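T CELL surface glycoprotein CD4 (PDB 1CID) probably acts as a T-cell co-receptor for class II MHC; the membrane-proximal immunoglobulin-like domains 3 and 4 of its ectodomain are modelled here. Local coordinates at residues Cys161-Ser164 with Lys170-Ser173; Ala5-Ser8 with Ser12-Phe15; Glu139-Arg144 with Ala153-Val158. All coordinates share one frame; numbering follows the deposited sequence.

Contact 1: residues Cys161-Ser164 with Lys170-Ser173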
loop_
_atom_site.group_PDB
_atom_site.type_symbol
_atom_site.label_atom_id
_atom_site.label_comp_id
_atom_site.label_asym_id
_atom_site.label_seq_id
_atom_site.Cartn_x
_atom_site.Cartn_y
_atom_site.Cartn_z
ATOM N N CYS A 161 12.249 7.003 -9.483
ATOM C CA CYS A 161 12.289 5.508 -9.412
ATOM C C CYS A 161 10.917 4.995 -9.853
ATOM O O CYS A 161 9.880 5.563 -9.416
ATOM C CB CYS A 161 12.855 4.922 -8.130
ATOM S SG CYS A 161 12.595 3.100 -8.181
ATOM N N LEU A 162 10.804 4.014 -10.745
ATOM C CA LEU A 162 9.426 3.609 -11.117
ATOM C C LEU A 162 9.249 2.108 -10.986
ATOM O O LEU A 162 10.261 1.441 -11.180
ATOM C CB LEU A 162 9.212 3.975 -12.507
ATOM C CG LEU A 162 9.789 4.909 -13.488
ATOM C CD1 LEU A 162 8.906 4.709 -14.743
ATOM C CD2 LEU A 162 9.528 6.344 -13.144
ATOM N N LEU A 163 8.020 1.737 -10.740
ATOM C CA LEU A 163 7.481 0.362 -10.625
ATOM C C LEU A 163 6.496 0.258 -11.832
ATOM O O LEU A 163 5.530 1.055 -11.931
ATOM C CB LEU A 163 6.733 -0.038 -9.407
ATOM C CG LEU A 163 6.214 -1.272 -8.733
ATOM C CD1 LEU A 163 4.769 -1.488 -9.051
ATOM C CD2 LEU A 163 6.935 -2.553 -9.146
ATOM N N SER A 164 6.869 -0.717 -12.621
ATOM C CA SER A 164 6.033 -0.910 -13.801
ATOM C C SER A 164 5.752 -2.390 -13.960
ATOM O O SER A 164 6.596 -3.221 -13.618
ATOM C CB SER A 164 6.769 -0.363 -15.011
ATOM O OG SER A 164 7.907 -1.146 -15.345
ATOM N N LYS A 170 2.984 1.519 -12.404
ATOM C CA LYS A 170 2.126 1.519 -11.240
ATOM C C LYS A 170 2.389 2.691 -10.394
ATOM O O LYS A 170 1.521 3.254 -9.724
ATOM C CB LYS A 170 2.437 0.225 -10.530
ATOM C CG LYS A 170 2.172 -0.988 -11.419
ATOM C CD LYS A 170 0.702 -1.118 -11.852
ATOM C CE LYS A 170 0.356 -2.462 -12.470
ATOM N NZ LYS A 170 -0.957 -2.496 -13.218
ATOM N N MET A 171 3.636 3.085 -10.297
ATOM C CA MET A 171 4.051 4.268 -9.474
ATOM C C MET A 171 5.516 4.667 -9.726
ATOM O O MET A 171 6.192 3.846 -10.380
ATOM C CB MET A 171 3.892 4.118 -7.987
ATOM C CG MET A 171 4.644 2.890 -7.542
ATOM S SD MET A 171 4.966 3.256 -5.757
ATOM C CE MET A 171 5.584 1.596 -5.525
ATOM N N ASP A 172 5.778 5.835 -9.158
ATOM C CA ASP A 172 7.109 6.454 -9.219
ATOM C C ASP A 172 7.391 7.319 -7.983
ATOM O O ASP A 172 6.522 7.768 -7.291
ATOM C CB ASP A 172 7.341 7.370 -10.398
ATOM C CG ASP A 172 6.586 8.676 -10.408
ATOM O OD1 ASP A 172 5.444 8.847 -10.948
ATOM O OD2 ASP A 172 7.238 9.605 -9.878
ATOM N N SER A 173 8.614 7.642 -7.786
ATOM C CA SER A 173 9.089 8.473 -6.703
ATOM C C SER A 173 10.429 9.133 -7.084
ATOM O O SER A 173 11.276 8.431 -7.713
ATOM C CB SER A 173 9.210 7.371 -5.677
ATOM O OG SER A 173 9.254 8.023 -4.427
#

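Contact 2: residues Ala5-Ser8 with Ser12-Phe15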
loop_
_atom_site.group_PDB
_atom_site.type_symbol
_atom_site.label_atom_id
_atom_site.label_comp_id
_atom_site.label_asym_id
_atom_site.label_seq_id
_atom_site.Cartn_x
_atom_site.Cartn_y
_atom_site.Cartn_z
ATOM N N ALA A 5 -2.771 -0.486 -3.536
ATOM C CA ALA A 5 -2.464 0.924 -3.285
ATOM C C ALA A 5 -0.941 0.864 -3.284
ATOM O O ALA A 5 -0.424 -0.043 -2.639
ATOM C CB ALA A 5 -3.012 1.633 -2.126
ATOM N N TYR A 6 -0.555 1.831 -4.151
ATOM C CA TYR A 6 0.934 1.991 -4.356
ATOM C C TYR A 6 1.467 3.262 -3.704
ATOM O O TYR A 6 0.945 4.331 -4.107
ATOM C CB TYR A 6 1.150 1.953 -5.828
ATOM C CG TYR A 6 0.772 0.659 -6.548
ATOM C CD1 TYR A 6 1.770 -0.334 -6.567
ATOM C CD2 TYR A 6 -0.443 0.447 -7.194
ATOM C CE1 TYR A 6 1.649 -1.552 -7.143
ATOM C CE2 TYR A 6 -0.633 -0.772 -7.837
ATOM C CZ TYR A 6 0.398 -1.729 -7.754
ATOM O OH TYR A 6 0.090 -2.920 -8.436
ATOM N N LYS A 7 2.377 3.179 -2.741
ATOM C CA LYS A 7 2.786 4.372 -2.047
ATOM C C LYS A 7 4.249 4.491 -1.705
ATOM O O LYS A 7 5.005 3.514 -1.549
ATOM C CB LYS A 7 2.015 4.401 -0.686
ATOM C CG LYS A 7 0.521 4.313 -1.061
ATOM C CD LYS A 7 -0.050 5.668 -1.129
ATOM C CE LYS A 7 -1.272 5.874 -1.960
ATOM N NZ LYS A 7 -1.292 7.386 -2.076
ATOM N N SER A 8 4.685 5.735 -1.522
ATOM C CA SER A 8 6.079 6.008 -1.175
ATOM C C SER A 8 5.909 6.168 0.365
ATOM O O SER A 8 4.959 6.674 0.984
ATOM C CB SER A 8 6.899 7.108 -1.793
ATOM O OG SER A 8 6.383 7.590 -3.036
ATOM N N SER A 12 0.106 8.247 3.023
ATOM C CA SER A 12 -1.113 7.661 3.487
ATOM C C SER A 12 -1.692 6.722 2.478
ATOM O O SER A 12 -1.797 7.207 1.364
ATOM C CB SER A 12 -2.181 8.778 3.667
ATOM O OG SER A 12 -1.724 9.378 4.912
ATOM N N ALA A 13 -2.141 5.521 2.657
ATOM C CA ALA A 13 -2.811 4.643 1.721
ATOM C C ALA A 13 -4.270 4.809 2.101
ATOM O O ALA A 13 -4.545 4.737 3.291
ATOM C CB ALA A 13 -2.450 3.201 1.962
ATOM N N GLU A 14 -5.180 5.043 1.228
ATOM C CA GLU A 14 -6.583 5.097 1.696
ATOM C C GLU A 14 -7.393 4.183 0.778
ATOM O O GLU A 14 -7.418 4.519 -0.442
ATOM C CB GLU A 14 -7.424 6.355 1.599
ATOM C CG GLU A 14 -6.522 7.599 1.825
ATOM C CD GLU A 14 -7.484 8.708 2.262
ATOM O OE1 GLU A 14 -7.981 8.603 3.400
ATOM O OE2 GLU A 14 -7.586 9.516 1.293
ATOM N N PHE A 15 -8.013 3.170 1.331
ATOM C CA PHE A 15 -8.851 2.265 0.484
ATOM C C PHE A 15 -10.287 2.755 0.520
ATOM O O PHE A 15 -10.564 3.406 1.530
ATOM C CB PHE A 15 -8.616 0.841 0.932
ATOM C CG PHE A 15 -7.211 0.338 0.970
ATOM C CD1 PHE A 15 -6.406 0.524 2.063
ATOM C CD2 PHE A 15 -6.671 -0.309 -0.138
ATOM C CE1 PHE A 15 -5.096 0.081 2.152
ATOM C CE2 PHE A 15 -5.365 -0.796 -0.154
ATOM C CZ PHE A 15 -4.597 -0.578 1.035
#

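Contact 3: residues Glu139-Arg144 with Ala153-Val158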
loop_
_atom_site.group_PDB
_atom_site.type_symbol
_atom_site.label_atom_id
_atom_site.label_comp_id
_atom_site.label_asym_id
_atom_site.label_seq_id
_atom_site.Cartn_x
_atom_site.Cartn_y
_atom_site.Cartn_z
ATOM N N GLU A 139 16.190 8.510 -19.979
ATOM C CA GLU A 139 15.842 7.118 -20.160
ATOM C C GLU A 139 16.228 6.151 -19.095
ATOM O O GLU A 139 17.033 6.546 -18.214
ATOM C CB GLU A 139 16.470 6.691 -21.508
ATOM C CG GLU A 139 15.523 7.149 -22.631
ATOM C CD GLU A 139 14.130 6.572 -22.648
ATOM O OE1 GLU A 139 13.857 5.529 -21.958
ATOM O OE2 GLU A 139 13.270 7.129 -23.332
ATOM N N ALA A 140 15.685 4.960 -19.081
ATOM C CA ALA A 140 15.986 4.103 -17.913
ATOM C C ALA A 140 17.420 3.786 -17.867
ATOM O O ALA A 140 17.877 3.213 -18.845
ATOM C CB ALA A 140 15.130 2.862 -18.208
ATOM N N ARG A 141 18.089 4.012 -16.802
ATOM C CA ARG A 141 19.536 3.623 -16.636
ATOM C C ARG A 141 19.585 2.163 -16.269
ATOM O O ARG A 141 20.107 1.381 -17.055
ATOM C CB ARG A 141 20.149 4.551 -15.642
ATOM C CG ARG A 141 21.592 4.375 -15.252
ATOM C CD ARG A 141 22.423 4.894 -16.375
ATOM N NE ARG A 141 22.259 6.347 -16.586
ATOM C CZ ARG A 141 23.210 7.130 -16.010
ATOM N NH1 ARG A 141 24.229 6.617 -15.280
ATOM N NH2 ARG A 141 23.065 8.453 -16.162
ATOM N N VAL A 142 18.994 1.681 -15.229
ATOM C CA VAL A 142 18.790 0.333 -14.718
ATOM C C VAL A 142 17.328 -0.078 -14.881
ATOM O O VAL A 142 16.537 0.817 -14.581
ATOM C CB VAL A 142 19.054 0.322 -13.205
ATOM C CG1 VAL A 142 18.730 -0.985 -12.470
ATOM C CG2 VAL A 142 20.487 0.755 -12.918
ATOM N N SER A 143 16.991 -1.257 -15.255
ATOM C CA SER A 143 15.592 -1.725 -15.372
ATOM C C SER A 143 15.829 -3.187 -15.022
ATOM O O SER A 143 16.160 -4.000 -15.847
ATOM C CB SER A 143 14.927 -1.656 -16.638
ATOM O OG SER A 143 13.795 -2.246 -17.136
ATOM N N ARG A 144 15.759 -3.452 -13.751
ATOM C CA ARG A 144 15.990 -4.853 -13.272
ATOM C C ARG A 144 14.620 -5.389 -12.856
ATOM O O ARG A 144 13.689 -4.649 -12.450
ATOM C CB ARG A 144 17.079 -4.966 -12.192
ATOM C CG ARG A 144 18.451 -5.312 -12.723
ATOM C CD ARG A 144 19.630 -4.443 -12.499
ATOM N NE ARG A 144 19.998 -4.383 -11.104
ATOM C CZ ARG A 144 20.929 -3.770 -10.363
ATOM N NH1 ARG A 144 21.830 -2.964 -10.949
ATOM N NH2 ARG A 144 21.051 -3.910 -9.014
ATOM N N ALA A 153 27.342 5.334 -8.253
ATOM C CA ALA A 153 27.731 6.729 -8.305
ATOM C C ALA A 153 26.866 7.526 -9.277
ATOM O O ALA A 153 27.295 7.960 -10.359
ATOM C CB ALA A 153 29.209 6.912 -8.640
ATOM N N PRO A 154 25.655 7.755 -8.858
ATOM C CA PRO A 154 24.729 8.536 -9.652
ATOM C C PRO A 154 25.215 9.941 -9.952
ATOM O O PRO A 154 25.787 10.598 -9.068
ATOM C CB PRO A 154 23.553 8.629 -8.709
ATOM C CG PRO A 154 24.247 8.553 -7.346
ATOM C CD PRO A 154 25.120 7.316 -7.566
ATOM N N GLU A 155 24.964 10.408 -11.141
ATOM C CA GLU A 155 25.247 11.761 -11.525
ATOM C C GLU A 155 24.355 12.617 -10.676
ATOM O O GLU A 155 23.233 12.204 -10.437
ATOM C CB GLU A 155 24.846 12.013 -12.994
ATOM C CG GLU A 155 26.092 11.410 -13.724
ATOM C CD GLU A 155 25.595 10.077 -14.188
ATOM O OE1 GLU A 155 24.878 10.427 -15.159
ATOM O OE2 GLU A 155 25.785 8.981 -13.697
ATOM N N ALA A 156 24.708 13.771 -10.185
ATOM C CA ALA A 156 23.876 14.680 -9.415
ATOM C C ALA A 156 22.649 14.974 -10.281
ATOM O O ALA A 156 22.874 14.930 -11.510
ATOM C CB ALA A 156 24.592 15.984 -9.303
ATOM N N GLY A 157 21.525 15.283 -9.603
ATOM C CA GLY A 157 20.249 15.589 -10.347
ATOM C C GLY A 157 18.953 14.968 -9.800
ATOM O O GLY A 157 18.949 14.463 -8.647
ATOM N N VAL A 158 17.861 14.964 -10.556
ATOM C CA VAL A 158 16.630 14.412 -10.013
ATOM C C VAL A 158 16.660 13.010 -10.525
ATOM O O VAL A 158 16.612 13.005 -11.754
ATOM C CB VAL A 158 15.470 15.236 -10.560
ATOM C CG1 VAL A 158 14.159 14.586 -10.230
ATOM C CG2 VAL A 158 15.381 16.644 -9.983
#

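Contact 1: residues Cys161-Ser164 with Lys170-Ser173
Strands 161-164 and 170-173 run antiparallel, 173° between their directions and 4.6 Å apart at closest approach, with Cys161-Ser173 and Leu163-Met171 as hydrogen-bonded pairs and Leu162-Asp172 as the non-hydrogen-bonded pair between them. Leu163 N donates to Met171 O at 2.8 Å. Leu163 O takes two donors, Lys170 N and Met171 N, the latter on a lone pair at 3.2 Å. Lys170 and Met171 therefore share one partner, a classic beta bulge. At the other end Ser173 N reaches Cys161 O at 2.9 Å.

Leu163 sends CD1 across CB and CG of Lys170, its CG lying anti to N (chi1 -167°), while its CB lies 4.1 Å from CG of Met171 on the same face. On the other face CD2 of Leu162 packs against CB of Asp172 at 3.7 Å. Lys170 bends away and gives its NZ to salt bridges with Glu168 and Glu165.

The pair forms the F-G hairpin of an immunoglobulin fold. Cys161 carries the disulfide to Cys119 that ties the two sheets together, strand 129-135 flanks Leu162 and Ser164 through backbone bonds, and Tyr6 of strand 4-8 packs on Leu163, Lys170 and Met171.

Contact 2: residues Ala5-Ser8 with Ser12-Phe15
Lys7 sets out with CG anti to its own carbonyl carbon (chi1 -56°) and bends at chi2 (-95°), which swings CD and CE alongside the backbone at Ser12 and Ala13. Phe15 has the same first torsion, and this brings the CE2-CZ side of its ring back to the methyl of Ala5. CB of Ala5 approaches CE2 of Phe15 obliquely at 3.9 Å and also lies 4.4 Å from CB of Ala13, so one small methyl touches both apolar residues of the facing strand. Further along, CD of Lys7 rests 3.4 Å from Ser12 O and 4.1 Å from CA of Ala13; here the aliphatic chain of the lysine does the packing. Its NZ reaches the same carbonyl, Ser12 O, only weakly at 3.5 Å, and has a long, weak ion pair with Glu11 as well. Trimmed to an alanine, this position would probably leave a gap beside Ser12 and Ala13 and take from Glu11 its distant positive partner.

The two strands are antiparallel in direction (164°) but 7.6 Å apart, too far for backbone pairing, so the link is made by side chains, packed on each other and, for Lys7, on the backbone at Ser12 and Ala13. Each strand is bonded to a different sheet: strand 4-8 to strand 97-110, Phe15 to Leu74 of strand 73-76. Strand 4-8, parallel to the last strand, with the chain then passing to strand 13-16 of the other sheet, is consistent with strands A' and B of a V-type immunoglobulin domain.

Contact 3: residues Glu139-Arg144 with Ala153-Val158
The guanidinium of Arg141 and the carboxylate of Glu155 meet edge to edge, their planes only 19° apart, with CD of Glu155 lying in the guanidinium plane and neither group stacked over a face of the other. Arg141 grips end-on with two nitrogens. Arg141 NH2 binds Glu155 OE1 at 2.9 Å in a nearly straight bond (172°), and Arg141 NH1 binds Glu155 OE2 at 3.2 Å; both oxygens use their syn lone pairs. This two-pronged salt bridge restrains rotation of both flat groups. Gln135 adds weak hydrogen bonds, from its NE2 to Glu155 OE1 and from Arg141 NH2 to its OE1.

Long side chains span the distance, because the backbones stay well apart: the nearest alpha carbons, those of Arg141 and Pro154, are 10.0 Å from each other. Arg141 leaves its backbone with CG anti to N (chi1 179°) and then bends twice, while Glu155 bends once to turn its carboxylate to the meeting point. The bridge sits at the surface, where the two charges are probably shared with solvent. At its root Arg141 belongs to a classic beta bulge, facing Leu133 together with Val142, and its side chain also touches Trp159.

Glu155 O accepts a hydrogen bond from Trp159 NE1, four residues on, and Gly157 takes backbone angles at which a side chain would strike the preceding carbonyl. An acidic residue six positions before the strand F cysteine, salt-bridged to an arginine, followed by glycine and an aromatic tied back to its carbonyl, recalls the Asp-X-Gly-X-Tyr-X-Cys signature and tyrosine corner of immunoglobulin domains, with tryptophan standing for tyrosine.

How the contacts relate
Along the chain contact 2 comes first, in the upstream domain, followed by contact 3 and contact 1, both in the second. Contacts 1 and 3 have centres about 13 Å apart and share the four-stranded sheet 140-144, 129-135, 158-165, 168-176: contact 3 ties its outer strand to the loop entering strand 158-165, contact 1 pairs that strand with the opposite edge. Contacts 1 and 2, centres also about 13 Å apart, touch where strand 4-8 meets the hairpin, Ser8 OG probably hydrogen-bonding Ser173 OG. Contacts 2 and 3, centres about 25 Å apart, do not touch. Contact 1 thus lies at the junction of the two domains, which strand 97-110 runs through, while contact 3 marks the far end.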